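Thiaminase-I (Naegleria gruberi, PDB 4HCW) belongs to the thiaminase I-like family, whose members have a two-lobed alpha/beta architecture resembling that of periplasmic binding proteins. Local coordinates at residues L137-I148 with K198-V208; S156-Y165 with V346-L357. All blocks are in the same frame, centred on the assembly; numbering follows the deposited sequence.

Overall arrangement
From the N terminus, the chain builds much of its large mixed sheet before reaching the first segment of interaction 1, 137-148. After the short helix 151-155, residues 156-165 lead into helix 158-169 and form the first segment of interaction 2. Next comes 198-208, which returns to 137-148 and closes a loop of 49 residues. The C-terminal segment 346-357 closes the far longer loop of interaction 2, with 180 residues between its segments. The segments alternate, so the two loops cross, and their centres lie about 18 Å apart. Tyr199, in helix 193-203, joins them by resting on Val161, Leu164 and Leu357. Interaction 2 thus ties the last helix, 343-353, to helix 158-169, and Leu357 carries the link on to helix 193-203.

Interaction 1: residues L137-I148 with K198-V208; sequences LELAQKVGYEQI and KYRTILDSTVV
Glu146 and Ser205, with CA atoms 4.1 Å apart, mark where the loop after helix 137-143 meets the type I beta turn from Leu203 to Thr206, while the helices themselves cross at 49° with axes 8.9 Å apart. Glu146 N donates to Asp204 O. Ser205 O takes two backbone N-H groups: Gln147 N approaches from above the carbonyl plane, whereas Ile148 N, at 2.7 Å, lies nearly in line with the C=O bond. Val207 N answers with a bond to Ile148 O of 2.9 Å, and Ile148 and Thr206 form a single beta bridge. The arrangement illustrates how two helices of an alpha/beta domain can be joined through the loops that follow them, without a full sheet forming between them. The side chain of Ser205 adds a hydroxyl within hydrogen-bonding reach of two carbonyls of the other segment. Its OG, anti to the carbonyl carbon (chi1 -63°), sits 3.0 Å from Ala140 O, in the last turn of helix 137-143, and 2.9 Å from Gly144 O, just beyond it. Either could take the hydroxyl proton, and Thr201 O is a more distant alternative. Gly144, with positive phi, turns the chain out of the helix here, and the methyl of Ala140 packs beside the serine. Farther back along the helices, Leu137 lies at about a right angle to both Lys198 and Ile202. Its CD1 branch meets Lys198 CD at 3.7 Å, and CD2 reaches Ile202 CG1 at the same distance. Leu168 of helix 158-169 touches both Leu137 and Lys198, placing this end of the contact against a third helix. At the loop end, Val207 CG2 lies against the backbone of Glu146, and the Tyr145 ring leans obliquely on Asp204 O with Glu146 CG over one face.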
loop_
_atom_site.group_PDB
_atom_site.type_symbol
_atom_site.label_atom_id
_atom_site.label_comp_id
_atom_site.label_asym_id
_atom_site.label_seq_id
_atom_site.Cartn_x
_atom_site.Cartn_y
_atom_site.Cartn_z
ATOM N N LEU A 137 15.118 9.292 8.805
ATOM C CA LEU A 137 16.297 10.151 8.847
ATOM C C LEU A 137 16.904 10.137 10.242
ATOM O O LEU A 137 18.117 9.997 10.401
ATOM C CB LEU A 137 15.941 11.582 8.446
ATOM C CG LEU A 137 15.794 11.866 6.952
ATOM C CD1 LEU A 137 15.383 13.311 6.725
ATOM C CD2 LEU A 137 17.093 11.556 6.224
ATOM N N GLU A 138 16.047 10.283 11.245
ATOM C CA GLU A 138 16.463 10.221 12.638
ATOM C C GLU A 138 17.100 8.870 12.947
ATOM O O GLU A 138 18.122 8.794 13.628
ATOM C CB GLU A 138 15.262 10.460 13.554
ATOM C CG GLU A 138 15.547 10.276 15.034
ATOM C CD GLU A 138 14.301 10.417 15.886
ATOM O OE1 GLU A 138 14.357 10.080 17.087
ATOM O OE2 GLU A 138 13.263 10.863 15.352
ATOM N N LEU A 139 16.493 7.807 12.426
ATOM C CA LEU A 139 16.977 6.450 12.656
ATOM C C LEU A 139 18.303 6.198 11.949
ATOM O O LEU A 139 19.202 5.571 12.509
ATOM C CB LEU A 139 15.934 5.427 12.196
ATOM C CG LEU A 139 16.253 3.952 12.448
ATOM N N ALA A 140 18.416 6.691 10.719
ATOM C CA ALA A 140 19.608 6.480 9.902
ATOM C C ALA A 140 20.856 7.086 10.537
ATOM O O ALA A 140 21.934 6.491 10.503
ATOM C CB ALA A 140 19.397 7.044 8.504
ATOM N N GLN A 141 20.701 8.272 11.115
ATOM C CA GLN A 141 21.808 8.963 11.762
ATOM C C GLN A 141 22.287 8.197 12.988
ATOM O O GLN A 141 23.481 8.149 13.276
ATOM C CB GLN A 141 21.385 10.375 12.167
ATOM C CG GLN A 141 20.995 11.259 10.996
ATOM C CD GLN A 141 20.268 12.515 11.431
ATOM O OE1 GLN A 141 19.979 12.702 12.614
ATOM N NE2 GLN A 141 19.966 13.384 10.475
ATOM N N LYS A 142 21.343 7.594 13.702
ATOM C CA LYS A 142 21.657 6.890 14.939
ATOM C C LYS A 142 22.306 5.530 14.690
ATOM O O LYS A 142 23.252 5.154 15.381
ATOM C CB LYS A 142 20.397 6.724 15.788
ATOM C CG LYS A 142 19.797 8.029 16.279
ATOM C CD LYS A 142 18.490 7.778 17.013
ATOM C CE LYS A 142 17.895 9.057 17.574
ATOM N NZ LYS A 142 16.590 8.794 18.241
ATOM N N VAL A 143 21.799 4.798 13.704
ATOM C CA VAL A 143 22.285 3.446 13.434
ATOM C C VAL A 143 23.640 3.430 12.724
ATOM O O VAL A 143 24.406 2.476 12.861
ATOM C CB VAL A 143 21.264 2.618 12.623
ATOM C CG1 VAL A 143 19.959 2.487 13.394
ATOM C CG2 VAL A 143 21.022 3.245 11.258
ATOM N N GLY A 144 23.930 4.483 11.967
ATOM C CA GLY A 144 25.198 4.588 11.271
ATOM C C GLY A 144 25.186 4.006 9.870
ATOM O O GLY A 144 24.132 3.857 9.252
ATOM N N TYR A 145 26.373 3.672 9.374
ATOM C CA TYR A 145 26.546 3.195 8.005
ATOM C C TYR A 145 26.196 1.715 7.855
ATOM O O TYR A 145 26.761 0.863 8.541
ATOM C CB TYR A 145 27.986 3.451 7.549
ATOM C CG TYR A 145 28.307 2.952 6.158
ATOM C CD1 TYR A 145 27.942 3.682 5.035
ATOM C CD2 TYR A 145 28.992 1.759 5.970
ATOM C CE1 TYR A 145 28.240 3.233 3.761
ATOM C CE2 TYR A 145 29.296 1.301 4.701
ATOM C CZ TYR A 145 28.917 2.042 3.600
ATOM O OH TYR A 145 29.218 1.589 2.335
ATOM N N GLU A 146 25.263 1.427 6.949
ATOM C CA GLU A 146 24.830 0.059 6.652
ATOM C C GLU A 146 24.380 -0.722 7.885
ATOM O O GLU A 146 25.110 -1.571 8.394
ATOM C CB GLU A 146 25.926 -0.715 5.911
ATOM C CG GLU A 146 26.122 -0.288 4.466
ATOM C CD GLU A 146 27.148 -1.141 3.744
ATOM O OE1 GLU A 146 27.815 -1.960 4.409
ATOM O OE2 GLU A 146 27.284 -0.993 2.511
ATOM N N GLN A 147 23.169 -0.435 8.353
ATOM C CA GLN A 147 22.621 -1.124 9.514
ATOM C C GLN A 147 21.192 -1.590 9.253
ATOM O O GLN A 147 20.843 -2.738 9.522
ATOM C CB GLN A 147 22.665 -0.217 10.745
ATOM C CG GLN A 147 23.139 -0.913 12.010
ATOM C CD GLN A 147 24.590 -1.343 11.925
ATOM O OE1 GLN A 147 25.412 -0.673 11.301
ATOM N NE2 GLN A 147 24.913 -2.471 12.548
ATOM N N ILE A 148 20.371 -0.689 8.723
ATOM C CA ILE A 148 18.973 -0.987 8.430
ATOM C C ILE A 148 18.854 -1.837 7.165
ATOM O O ILE A 148 19.703 -1.758 6.278
ATOM C CB ILE A 148 18.163 0.316 8.246
ATOM C CG1 ILE A 148 18.505 1.317 9.351
ATOM C CG2 ILE A 148 16.666 0.037 8.233
ATOM C CD1 ILE A 148 17.742 2.619 9.251
ATOM N N LYS A 198 19.031 14.085 1.857
ATOM C CA LYS A 198 18.299 13.296 2.844
ATOM C C LYS A 198 18.226 11.827 2.440
ATOM O O LYS A 198 18.419 10.935 3.267
ATOM C CB LYS A 198 16.882 13.846 3.016
ATOM C CG LYS A 198 16.812 15.337 3.299
ATOM C CD LYS A 198 17.407 15.680 4.652
ATOM C CE LYS A 198 17.211 17.153 4.973
ATOM N NZ LYS A 198 15.769 17.530 4.971
ATOM N N TYR A 199 17.940 11.586 1.164
ATOM C CA TYR A 199 17.821 10.232 0.635
ATOM C C TYR A 199 19.139 9.479 0.767
ATOM O O TYR A 199 19.157 8.291 1.090
ATOM C CB TYR A 199 17.384 10.274 -0.832
ATOM C CG TYR A 199 17.049 8.924 -1.434
ATOM C CD1 TYR A 199 18.042 8.103 -1.952
ATOM C CD2 TYR A 199 15.735 8.478 -1.496
ATOM C CE1 TYR A 199 17.740 6.872 -2.504
ATOM C CE2 TYR A 199 15.421 7.248 -2.049
ATOM C CZ TYR A 199 16.428 6.450 -2.552
ATOM O OH TYR A 199 16.125 5.226 -3.104
ATOM N N ARG A 200 20.242 10.177 0.514
ATOM C CA ARG A 200 21.564 9.568 0.576
ATOM C C ARG A 200 21.905 9.149 2.002
ATOM O O ARG A 200 22.572 8.138 2.219
ATOM C CB ARG A 200 22.624 10.534 0.039
ATOM C CG ARG A 200 23.939 9.872 -0.342
ATOM C CD ARG A 200 23.719 8.768 -1.364
ATOM N NE ARG A 200 24.908 8.525 -2.176
ATOM C CZ ARG A 200 25.895 7.702 -1.835
ATOM N NH1 ARG A 200 26.937 7.545 -2.640
ATOM N NH2 ARG A 200 25.841 7.039 -0.689
ATOM N N THR A 201 21.439 9.934 2.970
ATOM C CA THR A 201 21.645 9.628 4.382
ATOM C C THR A 201 21.006 8.289 4.732
ATOM O O THR A 201 21.600 7.465 5.428
ATOM C CB THR A 201 21.052 10.725 5.288
ATOM O OG1 THR A 201 21.717 11.969 5.033
ATOM C CG2 THR A 201 21.216 10.360 6.755
ATOM N N ILE A 202 19.794 8.078 4.231
ATOM C CA ILE A 202 19.062 6.841 4.467
ATOM C C ILE A 202 19.679 5.675 3.699
ATOM O O ILE A 202 19.837 4.582 4.240
ATOM C CB ILE A 202 17.584 6.989 4.071
ATOM C CG1 ILE A 202 16.952 8.152 4.837
ATOM C CG2 ILE A 202 16.822 5.697 4.333
ATOM C CD1 ILE A 202 15.510 8.401 4.485
ATOM N N LEU A 203 20.032 5.919 2.440
ATOM C CA LEU A 203 20.634 4.892 1.594
ATOM C C LEU A 203 21.955 4.377 2.166
ATOM O O LEU A 203 22.281 3.198 2.032
ATOM C CB LEU A 203 20.844 5.422 0.172
ATOM C CG LEU A 203 21.534 4.480 -0.820
ATOM C CD1 LEU A 203 20.779 3.165 -0.937
ATOM C CD2 LEU A 203 21.679 5.139 -2.183
ATOM N N ASP A 204 22.708 5.265 2.806
ATOM C CA ASP A 204 23.986 4.890 3.404
ATOM C C ASP A 204 23.797 4.019 4.642
ATOM O O ASP A 204 24.716 3.318 5.064
ATOM C CB ASP A 204 24.807 6.134 3.754
ATOM C CG ASP A 204 25.362 6.831 2.526
ATOM O OD1 ASP A 204 25.576 6.149 1.500
ATOM O OD2 ASP A 204 25.586 8.058 2.587
ATOM N N SER A 205 22.601 4.066 5.218
ATOM C CA SER A 205 22.294 3.283 6.409
ATOM C C SER A 205 21.666 1.939 6.055
ATOM O O SER A 205 21.343 1.147 6.940
ATOM C CB SER A 205 21.363 4.063 7.337
ATOM O OG SER A 205 21.985 5.250 7.797
ATOM N N THR A 206 21.494 1.684 4.763
ATOM C CA THR A 206 20.879 0.441 4.314
ATOM C C THR A 206 21.915 -0.561 3.819
ATOM O O THR A 206 22.820 -0.213 3.062
ATOM C CB THR A 206 19.840 0.681 3.201
ATOM O OG1 THR A 206 20.485 1.248 2.054
ATOM C CG2 THR A 206 18.750 1.621 3.684
ATOM N N VAL A 207 21.771 -1.808 4.252
ATOM C CA VAL A 207 22.660 -2.877 3.819
ATOM C C VAL A 207 22.221 -3.395 2.456
ATOM O O VAL A 207 21.027 -3.578 2.210
ATOM C CB VAL A 207 22.659 -4.044 4.826
ATOM C CG1 VAL A 207 23.705 -5.082 4.442
ATOM C CG2 VAL A 207 22.908 -3.529 6.235
ATOM N N VAL A 208 23.182 -3.620 1.566
ATOM C CA VAL A 208 22.880 -4.187 0.259
ATOM C C VAL A 208 22.423 -5.632 0.425
ATOM O O VAL A 208 23.218 -6.568 0.316
ATOM C CB VAL A 208 24.095 -4.130 -0.685
ATOM C CG1 VAL A 208 23.693 -4.545 -2.095
ATOM C CG2 VAL A 208 24.690 -2.731 -0.694
#

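Interaction 2: residues S156-Y165 with V346-L357; sequences SSSFTVFGLY and VKNCAGVLRPFL
Phe162 packs against Val346 and Cys349 where helix 158-165 crosses helix 346-353 at 76°. With CG anti to the backbone N (chi1 168°), its ring is carried onto the second helix. CB meets Val346 CG1 at 3.7 Å, and CG touches the same methyl. The ring then divides its contacts: CD1 faces Cys349 SG at 3.8 Å, whereas CD2 lies near both Val346 methyls, and CE2 and CZ lie beneath CG2. That methyl sits over one face in a CH-pi contact, 3.8 Å from the ring centroid, while the sulfur lies at the edge, near the ring plane. Tyr165 repeats the theme, taking Leu353 CD2 over one face; its hydroxyl is bonded to Asn192 N. At the crossing Ala350 CB packs on Ser158 O, and Val161 CG1 lies against Leu353 CB and Leu357 CD1. At the margin, Arg354 NH1 makes a weak hydrogen bond to Ser156 O, while Ser158 OG lies at the edge of the guanidinium, near its plane. Ser156 is the C-prime residue of the Schellman motif ending helix 151-155, so the steep helix-helix crossing is bordered by a helix-terminating turn.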
loop_
_atom_site.group_PDB
_atom_site.type_symbol
_atom_site.label_atom_id
_atom_site.label_comp_id
_atom_site.label_asym_id
_atom_site.label_seq_id
_atom_site.Cartn_x
_atom_site.Cartn_y
_atom_site.Cartn_z
ATOM N N SER A 156 16.909 0.441 -5.359
ATOM C CA SER A 156 16.448 1.659 -6.023
ATOM C C SER A 156 15.279 1.400 -6.969
ATOM O O SER A 156 15.358 1.696 -8.161
ATOM C CB SER A 156 17.596 2.346 -6.769
ATOM O OG SER A 156 18.596 2.791 -5.870
ATOM N N SER A 157 14.200 0.842 -6.429
ATOM C CA SER A 157 12.993 0.596 -7.209
ATOM C C SER A 157 12.381 1.919 -7.644
ATOM O O SER A 157 12.325 2.868 -6.863
ATOM C CB SER A 157 11.982 -0.209 -6.392
ATOM O OG SER A 157 12.526 -1.455 -5.997
ATOM N N SER A 158 11.926 1.972 -8.892
ATOM C CA SER A 158 11.376 3.192 -9.474
ATOM C C SER A 158 10.267 3.790 -8.616
ATOM O O SER A 158 10.234 4.997 -8.374
ATOM C CB SER A 158 10.850 2.919 -10.885
ATOM O OG SER A 158 11.867 2.385 -11.716
ATOM N N PHE A 159 9.369 2.930 -8.146
ATOM C CA PHE A 159 8.228 3.360 -7.350
ATOM C C PHE A 159 8.660 3.860 -5.973
ATOM O O PHE A 159 7.996 4.706 -5.373
ATOM C CB PHE A 159 7.232 2.207 -7.210
ATOM C CG PHE A 159 5.880 2.628 -6.719
ATOM C CD1 PHE A 159 4.966 3.207 -7.585
ATOM C CD2 PHE A 159 5.517 2.438 -5.396
ATOM C CE1 PHE A 159 3.717 3.595 -7.138
ATOM C CE2 PHE A 159 4.269 2.822 -4.943
ATOM C CZ PHE A 159 3.367 3.401 -5.815
ATOM N N THR A 160 9.779 3.337 -5.480
ATOM C CA THR A 160 10.291 3.721 -4.168
ATOM C C THR A 160 11.170 4.967 -4.259
ATOM O O THR A 160 11.097 5.853 -3.406
ATOM C CB THR A 160 11.082 2.571 -3.516
ATOM O OG1 THR A 160 10.271 1.390 -3.486
ATOM C CG2 THR A 160 11.488 2.938 -2.097
ATOM N N VAL A 161 12.000 5.027 -5.297
ATOM C CA VAL A 161 12.832 6.197 -5.552
ATOM C C VAL A 161 11.959 7.430 -5.747
ATOM O O VAL A 161 12.218 8.488 -5.172
ATOM C CB VAL A 161 13.719 5.998 -6.797
ATOM C CG1 VAL A 161 14.370 7.310 -7.208
ATOM C CG2 VAL A 161 14.769 4.930 -6.537
ATOM N N PHE A 162 10.916 7.279 -6.559
ATOM C CA PHE A 162 9.956 8.350 -6.794
ATOM C C PHE A 162 9.222 8.738 -5.512
ATOM O O PHE A 162 9.020 9.919 -5.235
ATOM C CB PHE A 162 8.948 7.929 -7.869
ATOM C CG PHE A 162 7.757 8.840 -7.979
ATOM C CD1 PHE A 162 7.844 10.036 -8.670
ATOM C CD2 PHE A 162 6.546 8.494 -7.397
ATOM C CE1 PHE A 162 6.750 10.875 -8.773
ATOM C CE2 PHE A 162 5.449 9.329 -7.497
ATOM C CZ PHE A 162 5.551 10.521 -8.186
ATOM N N GLY A 163 8.830 7.733 -4.735
ATOM C CA GLY A 163 8.056 7.952 -3.526
ATOM C C GLY A 163 8.804 8.698 -2.438
ATOM O O GLY A 163 8.326 9.715 -1.937
ATOM N N LEU A 164 9.977 8.191 -2.071
ATOM C CA LEU A 164 10.762 8.779 -0.990
ATOM C C LEU A 164 11.177 10.217 -1.283
ATOM O O LEU A 164 11.209 11.053 -0.381
ATOM C CB LEU A 164 11.997 7.930 -0.691
ATOM C CG LEU A 164 11.737 6.553 -0.083
ATOM C CD1 LEU A 164 13.046 5.907 0.316
ATOM C CD2 LEU A 164 10.802 6.658 1.111
ATOM N N TYR A 165 11.496 10.496 -2.543
ATOM C CA TYR A 165 11.876 11.843 -2.948
ATOM C C TYR A 165 10.735 12.823 -2.698
ATOM O O TYR A 165 10.942 13.898 -2.138
ATOM C CB TYR A 165 12.288 11.874 -4.422
ATOM C CG TYR A 165 12.658 13.254 -4.926
ATOM C CD1 TYR A 165 13.945 13.753 -4.764
ATOM C CD2 TYR A 165 11.719 14.056 -5.566
ATOM C CE1 TYR A 165 14.285 15.015 -5.221
ATOM C CE2 TYR A 165 12.051 15.318 -6.026
ATOM C CZ TYR A 165 13.335 15.792 -5.852
ATOM O OH TYR A 165 13.665 17.046 -6.311
ATOM N N VAL A 346 6.224 8.378 -13.341
ATOM C CA VAL A 346 6.859 7.881 -12.123
ATOM C C VAL A 346 8.185 7.191 -12.445
ATOM O O VAL A 346 9.191 7.418 -11.773
ATOM C CB VAL A 346 5.929 6.918 -11.345
ATOM C CG1 VAL A 346 6.697 6.173 -10.264
ATOM C CG2 VAL A 346 4.761 7.682 -10.739
ATOM N N LYS A 347 8.180 6.360 -13.483
ATOM C CA LYS A 347 9.389 5.669 -13.916
ATOM C C LYS A 347 10.414 6.643 -14.490
ATOM O O LYS A 347 11.615 6.495 -14.263
ATOM C CB LYS A 347 9.056 4.590 -14.949
ATOM C CG LYS A 347 8.228 3.436 -14.404
ATOM C CD LYS A 347 8.000 2.375 -15.467
ATOM C CE LYS A 347 7.196 1.206 -14.923
ATOM N NZ LYS A 347 6.977 0.156 -15.957
ATOM N N ASN A 348 9.935 7.635 -15.234
ATOM C CA ASN A 348 10.811 8.644 -15.821
ATOM C C ASN A 348 11.449 9.535 -14.767
ATOM O O ASN A 348 12.629 9.872 -14.857
ATOM C CB ASN A 348 10.051 9.496 -16.839
ATOM C CG ASN A 348 10.345 9.095 -18.271
ATOM O OD1 ASN A 348 11.480 8.763 -18.613
ATOM N ND2 ASN A 348 9.322 9.122 -19.116
ATOM N N CYS A 349 10.660 9.917 -13.768
ATOM C CA CYS A 349 11.157 10.737 -12.673
ATOM C C CYS A 349 12.206 9.970 -11.881
ATOM O O CYS A 349 13.221 10.531 -11.473
ATOM C CB CYS A 349 10.011 11.157 -11.754
ATOM S SG CYS A 349 10.526 12.138 -10.331
ATOM N N ALA A 350 11.953 8.683 -11.675
ATOM C CA ALA A 350 12.885 7.823 -10.959
ATOM C C ALA A 350 14.204 7.714 -11.713
ATOM O O ALA A 350 15.276 7.682 -11.109
ATOM C CB ALA A 350 12.281 6.449 -10.753
ATOM N N GLY A 351 14.116 7.658 -13.039
ATOM C CA GLY A 351 15.293 7.564 -13.880
ATOM C C GLY A 351 16.166 8.801 -13.799
ATOM O O GLY A 351 17.386 8.722 -13.922
ATOM N N VAL A 352 15.534 9.951 -13.591
ATOM C CA VAL A 352 16.255 11.208 -13.459
ATOM C C VAL A 352 16.947 11.289 -12.102
ATOM O O VAL A 352 18.098 11.720 -12.003
ATOM C CB VAL A 352 15.306 12.415 -13.627
ATOM C CG1 VAL A 352 16.023 13.717 -13.299
ATOM C CG2 VAL A 352 14.738 12.451 -15.036
ATOM N N LEU A 353 16.242 10.854 -11.062
ATOM C CA LEU A 353 16.726 10.969 -9.690
ATOM C C LEU A 353 17.894 10.038 -9.365
ATOM O O LEU A 353 18.813 10.426 -8.644
ATOM C CB LEU A 353 15.581 10.726 -8.704
ATOM C CG LEU A 353 14.445 11.752 -8.712
ATOM C CD1 LEU A 353 13.267 11.249 -7.898
ATOM C CD2 LEU A 353 14.928 13.092 -8.183
ATOM N N ARG A 354 17.853 8.819 -9.896
ATOM C CA ARG A 354 18.833 7.781 -9.549
ATOM C C ARG A 354 20.323 8.163 -9.607
ATOM O O ARG A 354 21.069 7.831 -8.686
ATOM C CB ARG A 354 18.571 6.478 -10.321
ATOM C CG ARG A 354 17.578 5.554 -9.632
ATOM C CD ARG A 354 17.726 4.117 -10.105
ATOM N NE ARG A 354 17.175 3.911 -11.440
ATOM C CZ ARG A 354 15.945 3.468 -11.678
ATOM N NH1 ARG A 354 15.134 3.180 -10.668
ATOM N NH2 ARG A 354 15.524 3.311 -12.925
ATOM N N PRO A 355 20.766 8.847 -10.680
ATOM C CA PRO A 355 22.182 9.239 -10.702
ATOM C C PRO A 355 22.565 10.165 -9.548
ATOM O O PRO A 355 23.728 10.192 -9.146
ATOM C CB PRO A 355 22.315 9.981 -12.035
ATOM C CG PRO A 355 21.251 9.401 -12.890
ATOM C CD PRO A 355 20.102 9.146 -11.962
ATOM N N PHE A 356 21.593 10.903 -9.019
ATOM C CA PHE A 356 21.843 11.832 -7.922
ATOM C C PHE A 356 21.653 11.170 -6.561
ATOM O O PHE A 356 21.512 11.852 -5.545
ATOM C CB PHE A 356 20.928 13.053 -8.041
ATOM C CG PHE A 356 21.091 13.807 -9.328
ATOM C CD1 PHE A 356 22.014 14.834 -9.432
ATOM C CD2 PHE A 356 20.326 13.486 -10.437
ATOM C CE1 PHE A 356 22.170 15.528 -10.617
ATOM C CE2 PHE A 356 20.477 14.176 -11.624
ATOM C CZ PHE A 356 21.400 15.199 -11.714
ATOM N N LEU A 357 21.651 9.842 -6.545
ATOM C CA LEU A 357 21.454 9.093 -5.309
ATOM C C LEU A 357 22.617 8.143 -5.049
ATOM O O LEU A 357 23.776 8.559 -5.014
ATOM C CB LEU A 357 20.140 8.313 -5.363
ATOM C CG LEU A 357 18.888 9.129 -5.695
ATOM C CD1 LEU A 357 17.658 8.238 -5.743
ATOM C CD2 LEU A 357 18.698 10.262 -4.701
#